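Local atomic coordinates of gamma-glutamyltranspeptidase (Klebsiella pneumoniae subsp. pneumoniae, PDB entry 5HFT), a protein that catalyses the conversion of oxamate to oxalate in the uric acid degradation pathway and belongs to the gamma-glutamyltransferase family. Residues P209-A212 / G213-M217; I166-T169 / A170-H174. All blocks are in the same frame, centred on the assembly; numbering follows the deposited sequence.

Contact 1. Residues P209-A212 / G213-M217; sequences PALA and GTLRM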
ATOM      1  N   PRO A 209      -9.907 -17.621  13.199  1.00 35.85           N
ATOM      2  CA  PRO A 209     -10.192 -17.460  14.627  1.00 39.53           C
ATOM      3  C   PRO A 209      -9.002 -16.922  15.382  1.00 38.88           C
ATOM      4  O   PRO A 209      -9.184 -16.231  16.391  1.00 42.01           O
ATOM      5  CB  PRO A 209     -10.549 -18.882  15.084  1.00 31.00           C
ATOM      6  CG  PRO A 209     -10.667 -19.685  13.836  1.00 28.43           C
ATOM      7  CD  PRO A 209      -9.815 -19.033  12.818  1.00 33.12           C
ATOM      8  N   ALA A 210      -7.790 -17.224  14.912  1.00 38.43           N
ATOM      9  CA  ALA A 210      -6.593 -16.689  15.543  1.00 39.77           C
ATOM     10  C   ALA A 210      -6.500 -15.194  15.328  1.00 36.46           C
ATOM     11  O   ALA A 210      -6.383 -14.435  16.291  1.00 40.65           O
ATOM     12  CB  ALA A 210      -5.335 -17.386  15.007  1.00 37.62           C
ATOM     13  N   LEU A 211      -6.645 -14.747  14.073  1.00 41.60           N
ATOM     14  CA  LEU A 211      -6.502 -13.321  13.777  1.00 35.29           C
ATOM     15  C   LEU A 211      -7.493 -12.482  14.564  1.00 33.89           C
ATOM     16  O   LEU A 211      -7.183 -11.347  14.928  1.00 34.62           O
ATOM     17  CB  LEU A 211      -6.674 -13.056  12.287  1.00 28.74           C
ATOM     18  CG  LEU A 211      -6.243 -11.630  11.888  1.00 39.96           C
ATOM     19  CD1 LEU A 211      -4.783 -11.330  12.280  1.00 35.04           C
ATOM     20  CD2 LEU A 211      -6.448 -11.343  10.402  1.00 37.96           C
ATOM     21  N   ALA A 212      -8.661 -13.039  14.884  1.00 34.11           N
ATOM     22  CA  ALA A 212      -9.651 -12.287  15.644  1.00 35.23           C
ATOM     23  C   ALA A 212      -9.200 -12.034  17.081  1.00 42.06           C
ATOM     24  O   ALA A 212      -9.439 -10.948  17.623  1.00 41.87           O
ATOM     25  CB  ALA A 212     -10.988 -13.001  15.608  1.00 37.06           C
ATOM     26  N   GLY A 213      -8.605 -13.033  17.741  1.00 40.62           N
ATOM     27  CA  GLY A 213      -8.025 -12.783  19.052  1.00 35.93           C
ATOM     28  C   GLY A 213      -6.945 -11.714  19.011  1.00 41.76           C
ATOM     29  O   GLY A 213      -6.828 -10.893  19.926  1.00 41.66           O
ATOM     30  N   THR A 214      -6.133 -11.717  17.955  1.00 37.80           N
ATOM     31  CA  THR A 214      -5.149 -10.655  17.794  1.00 41.09           C
ATOM     32  C   THR A 214      -5.828  -9.295  17.664  1.00 44.26           C
ATOM     33  O   THR A 214      -5.497  -8.349  18.389  1.00 46.78           O
ATOM     34  CB  THR A 214      -4.279 -10.940  16.575  1.00 38.31           C
ATOM     35  OG1 THR A 214      -3.623 -12.204  16.748  1.00 38.46           O
ATOM     36  CG2 THR A 214      -3.247  -9.836  16.394  1.00 35.30           C
ATOM     37  N   LEU A 215      -6.791  -9.180  16.744  1.00 40.87           N
ATOM     38  CA  LEU A 215      -7.482  -7.911  16.561  1.00 36.30           C
ATOM     39  C   LEU A 215      -8.259  -7.518  17.811  1.00 39.94           C
ATOM     40  O   LEU A 215      -8.369  -6.331  18.126  1.00 42.47           O
ATOM     41  CB  LEU A 215      -8.398  -7.987  15.340  1.00 31.75           C
ATOM     42  CG  LEU A 215      -7.709  -7.998  13.972  1.00 31.48           C
ATOM     43  CD1 LEU A 215      -8.671  -8.408  12.864  1.00 31.90           C
ATOM     44  CD2 LEU A 215      -7.110  -6.645  13.651  1.00 30.68           C
ATOM     45  N   ARG A 216      -8.812  -8.489  18.534  1.00 42.62           N
ATOM     46  CA  ARG A 216      -9.482  -8.159  19.790  1.00 41.60           C
ATOM     47  C   ARG A 216      -8.502  -7.661  20.842  1.00 46.78           C
ATOM     48  O   ARG A 216      -8.871  -6.816  21.668  1.00 48.47           O
ATOM     49  CB  ARG A 216     -10.273  -9.353  20.314  1.00 41.69           C
ATOM     50  CG  ARG A 216     -11.620  -9.492  19.661  1.00 44.21           C
ATOM     51  CD  ARG A 216     -12.504 -10.402  20.460  1.00 43.97           C
ATOM     52  NE  ARG A 216     -12.098 -11.771  20.217  1.00 58.59           N
ATOM     53  CZ  ARG A 216     -12.763 -12.608  19.432  1.00 54.95           C
ATOM     54  NH1 ARG A 216     -13.878 -12.194  18.832  1.00 46.66           N
ATOM     55  NH2 ARG A 216     -12.301 -13.845  19.255  1.00 50.75           N
ATOM     56  N   MET A 217      -7.266  -8.186  20.849  1.00 45.30           N
ATOM     57  CA  MET A 217      -6.232  -7.646  21.733  1.00 44.56           C
ATOM     58  C   MET A 217      -5.902  -6.199  21.380  1.00 45.20           C
ATOM     59  O   MET A 217      -5.801  -5.346  22.272  1.00 44.94           O
ATOM     60  CB  MET A 217      -4.970  -8.504  21.674  1.00 44.90           C
ATOM     61  CG  MET A 217      -5.039  -9.783  22.494  1.00 43.04           C
ATOM     62  SD  MET A 217      -3.468 -10.688  22.520  1.00 49.36           S
ATOM     63  CE  MET A 217      -2.571  -9.811  23.805  1.00 44.50           C
TER
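Leu211 and Leu215, one helical turn apart, illustrate how i/i+4 spacing brings side chains onto a common face. CG of Leu211 lies 4.2 Å from CD1 of Leu215, and the two branched chains pass at a slant. Leu211 holds CG anti to its own nitrogen (chi1 -168°), beside its carbonyl carbon, which leans the branch toward the following turn. Both leucines also rest on Val69 of helix 56-70, and Leu215 reaches helix 156-164 as well.

The backbone is that of the first turns of the alpha-helix 209-221, with amides bonding to carbonyls four residues earlier: Thr214 N to Ala210 O (3.2 Å), Leu215 N to Leu211 O (2.9 Å) and Arg216 N to Ala212 O (2.7 Å).

The polar ends find their partners outside the helix. The Arg216 chain bends at chi3 (-77°) and doubles back along the helix, where Ala212 O sits 3.7 Å above one face of its guanidinium, offset toward the rim. Its NH2 comes within 4.0 Å of Ala212 CB and forms a salt bridge to Glu163 on helix 156-164. On another side of the helix, Thr214 OG1 hydrogen-bonds to the backbone of the other chain.

Contact 2. Residues I166-T169 / A170-H174; sequences IPVT and ASQAH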
ATOM      1  N   ILE A 166     -15.048 -14.584   5.830  1.00 33.79           N
ATOM      2  CA  ILE A 166     -15.033 -13.740   4.641  1.00 33.91           C
ATOM      3  C   ILE A 166     -15.483 -14.604   3.473  1.00 36.68           C
ATOM      4  O   ILE A 166     -15.384 -15.845   3.520  1.00 39.22           O
ATOM      5  CB  ILE A 166     -13.637 -13.130   4.373  1.00 35.09           C
ATOM      6  CG1 ILE A 166     -12.598 -14.234   4.121  1.00 35.44           C
ATOM      7  CG2 ILE A 166     -13.228 -12.233   5.517  1.00 33.86           C
ATOM      8  CD1 ILE A 166     -11.384 -13.805   3.330  1.00 31.64           C
ATOM      9  N   PRO A 167     -15.983 -13.988   2.410  1.00 35.92           N
ATOM     10  CA  PRO A 167     -16.147 -14.730   1.155  1.00 31.68           C
ATOM     11  C   PRO A 167     -14.777 -14.934   0.539  1.00 33.72           C
ATOM     12  O   PRO A 167     -14.087 -13.959   0.236  1.00 33.81           O
ATOM     13  CB  PRO A 167     -17.025 -13.806   0.302  1.00 29.87           C
ATOM     14  CG  PRO A 167     -17.611 -12.799   1.285  1.00 32.27           C
ATOM     15  CD  PRO A 167     -16.593 -12.648   2.359  1.00 36.44           C
ATOM     16  N   VAL A 168     -14.360 -16.196   0.396  1.00 31.88           N
ATOM     17  CA  VAL A 168     -13.026 -16.426  -0.154  1.00 35.12           C
ATOM     18  C   VAL A 168     -12.957 -15.783  -1.526  1.00 30.11           C
ATOM     19  O   VAL A 168     -13.756 -16.079  -2.419  1.00 27.73           O
ATOM     20  CB  VAL A 168     -12.678 -17.923  -0.190  1.00 32.37           C
ATOM     21  CG1 VAL A 168     -11.327 -18.153  -0.853  1.00 29.90           C
ATOM     22  CG2 VAL A 168     -12.602 -18.449   1.193  1.00 27.25           C
ATOM     23  N   THR A 169     -12.042 -14.850  -1.680  1.00 33.47           N
ATOM     24  CA  THR A 169     -11.768 -14.348  -3.009  1.00 34.29           C
ATOM     25  C   THR A 169     -11.120 -15.426  -3.876  1.00 31.45           C
ATOM     26  O   THR A 169     -10.483 -16.366  -3.397  1.00 31.50           O
ATOM     27  CB  THR A 169     -10.895 -13.102  -2.908  1.00 33.74           C
ATOM     28  OG1 THR A 169      -9.942 -13.300  -1.847  1.00 35.88           O
ATOM     29  CG2 THR A 169     -11.761 -11.873  -2.643  1.00 26.51           C
ATOM     30  N   ALA A 170     -11.273 -15.255  -5.182  1.00 27.74           N
ATOM     31  CA  ALA A 170     -10.654 -16.180  -6.108  1.00 27.46           C
ATOM     32  C   ALA A 170      -9.143 -16.017  -6.106  1.00 31.97           C
ATOM     33  O   ALA A 170      -8.409 -17.004  -6.253  1.00 33.38           O
ATOM     34  CB  ALA A 170     -11.223 -15.986  -7.510  1.00 16.78           C
ATOM     35  N   SER A 171      -8.650 -14.787  -5.939  1.00 34.51           N
ATOM     36  CA  SER A 171      -7.196 -14.624  -5.967  1.00 39.60           C
ATOM     37  C   SER A 171      -6.545 -15.191  -4.705  1.00 37.79           C
ATOM     38  O   SER A 171      -5.430 -15.717  -4.778  1.00 41.12           O
ATOM     39  CB  SER A 171      -6.812 -13.155  -6.168  1.00 34.14           C
ATOM     40  OG  SER A 171      -7.272 -12.362  -5.101  1.00 39.08           O
ATOM     41  N   GLN A 172      -7.240 -15.139  -3.557  1.00 36.29           N
ATOM     42  CA  GLN A 172      -6.763 -15.834  -2.361  1.00 34.40           C
ATOM     43  C   GLN A 172      -6.721 -17.336  -2.575  1.00 38.78           C
ATOM     44  O   GLN A 172      -5.782 -18.009  -2.127  1.00 41.24           O
ATOM     45  CB  GLN A 172      -7.648 -15.525  -1.160  1.00 31.12           C
ATOM     46  CG  GLN A 172      -7.316 -16.393   0.024  1.00 34.17           C
ATOM     47  CD  GLN A 172      -8.164 -16.076   1.228  1.00 40.10           C
ATOM     48  OE1 GLN A 172      -8.885 -15.076   1.244  1.00 46.45           O
ATOM     49  NE2 GLN A 172      -8.093 -16.932   2.248  1.00 36.67           N
ATOM     50  N   ALA A 173      -7.757 -17.890  -3.212  1.00 35.91           N
ATOM     51  CA  ALA A 173      -7.727 -19.307  -3.555  1.00 39.07           C
ATOM     52  C   ALA A 173      -6.599 -19.612  -4.540  1.00 41.42           C
ATOM     53  O   ALA A 173      -5.851 -20.583  -4.365  1.00 43.99           O
ATOM     54  CB  ALA A 173      -9.076 -19.742  -4.116  1.00 31.23           C
ATOM     55  N   HIS A 174      -6.453 -18.785  -5.576  1.00 37.05           N
ATOM     56  CA  HIS A 174      -5.431 -19.033  -6.591  1.00 39.94           C
ATOM     57  C   HIS A 174      -4.034 -18.914  -5.998  1.00 45.60           C
ATOM     58  O   HIS A 174      -3.200 -19.814  -6.163  1.00 47.23           O
ATOM     59  CB  HIS A 174      -5.606 -18.060  -7.764  1.00 42.97           C
ATOM     60  CG  HIS A 174      -4.627 -18.263  -8.884  1.00 47.59           C
ATOM     61  ND1 HIS A 174      -3.539 -17.438  -9.085  1.00 55.81           N
ATOM     62  CD2 HIS A 174      -4.576 -19.196  -9.867  1.00 53.12           C
ATOM     63  CE1 HIS A 174      -2.863 -17.851 -10.143  1.00 54.21           C
ATOM     64  NE2 HIS A 174      -3.469 -18.917 -10.636  1.00 52.30           N
TER
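At Thr169, itself still extended, the extended run gives way to a helix, and the Thr169 carbonyl O accepts the amide N-H of Ala173 at an N-to-O distance of 3.1 Å, the N-H...O angle being 162°.

Thr169 stands at the N-cap. Its hydroxyl is carried between the backbone nitrogen and the carbonyl carbon by chi1 (38°), and from there OG1 faces the first turn of the helix. It touches CB of Gln172 at 3.3 Å, while the amide N of the same residue is 3.7 Å from OG1, a long separation. The Thr169 and Gln172 side chains meet at roughly a right angle, so that the hydroxyl comes up against the root of the glutamine chain. The Thr169 side chain also touches His39 and Tyr71.

Gln172 extends away from the helix axis, leaning slightly back toward its N-terminal end. CG anti to N and an extended chain beyond it carry the carboxamide to the end of the Ile166 side chain, where OE1 lies 3.5 Å from CD1 of Ile166; these two chains cross at a slant. Val168 CG1 meets Ala173 CB in an apolar contact at 4.3 Å and also approaches the carboxamide carbon CD of Gln172. Phe206 packs on both Val168 and Gln172, and Ile166 continues onto Val69 and Val70 of helix 56-70.

Ile166 is also backbone hydrogen-bonded to Phe206, and Val168 to Gly203 and Ser204, which fixes the run leading into the helix. The whole is a strand-to-helix junction, in which one strand of the short antiparallel pair 166-167/205-206 leads through an N-cap threonine into helix 170-178.

In the fold
From the N terminus, helix 56-70 comes first of the parts involved; helix 156-164 follows, and then contact 2 (166-174) turns a short strand into helix 170-178. Further on, strand 205-206 returns antiparallel to strand 166-167, and contact 1 (209-217) begins soon afterwards in helix 209-221. Each contact is local and closes no long loop; they lie in series, neither nesting nor crossing. Their centres are about 20 Å apart and their nearest atoms about 8 Å, without touching. Helix 56-70 is a shared neighbour, packing on both contacts. Contact 1 also reaches the other chain of the assembly, whereas contact 2 stays within its own.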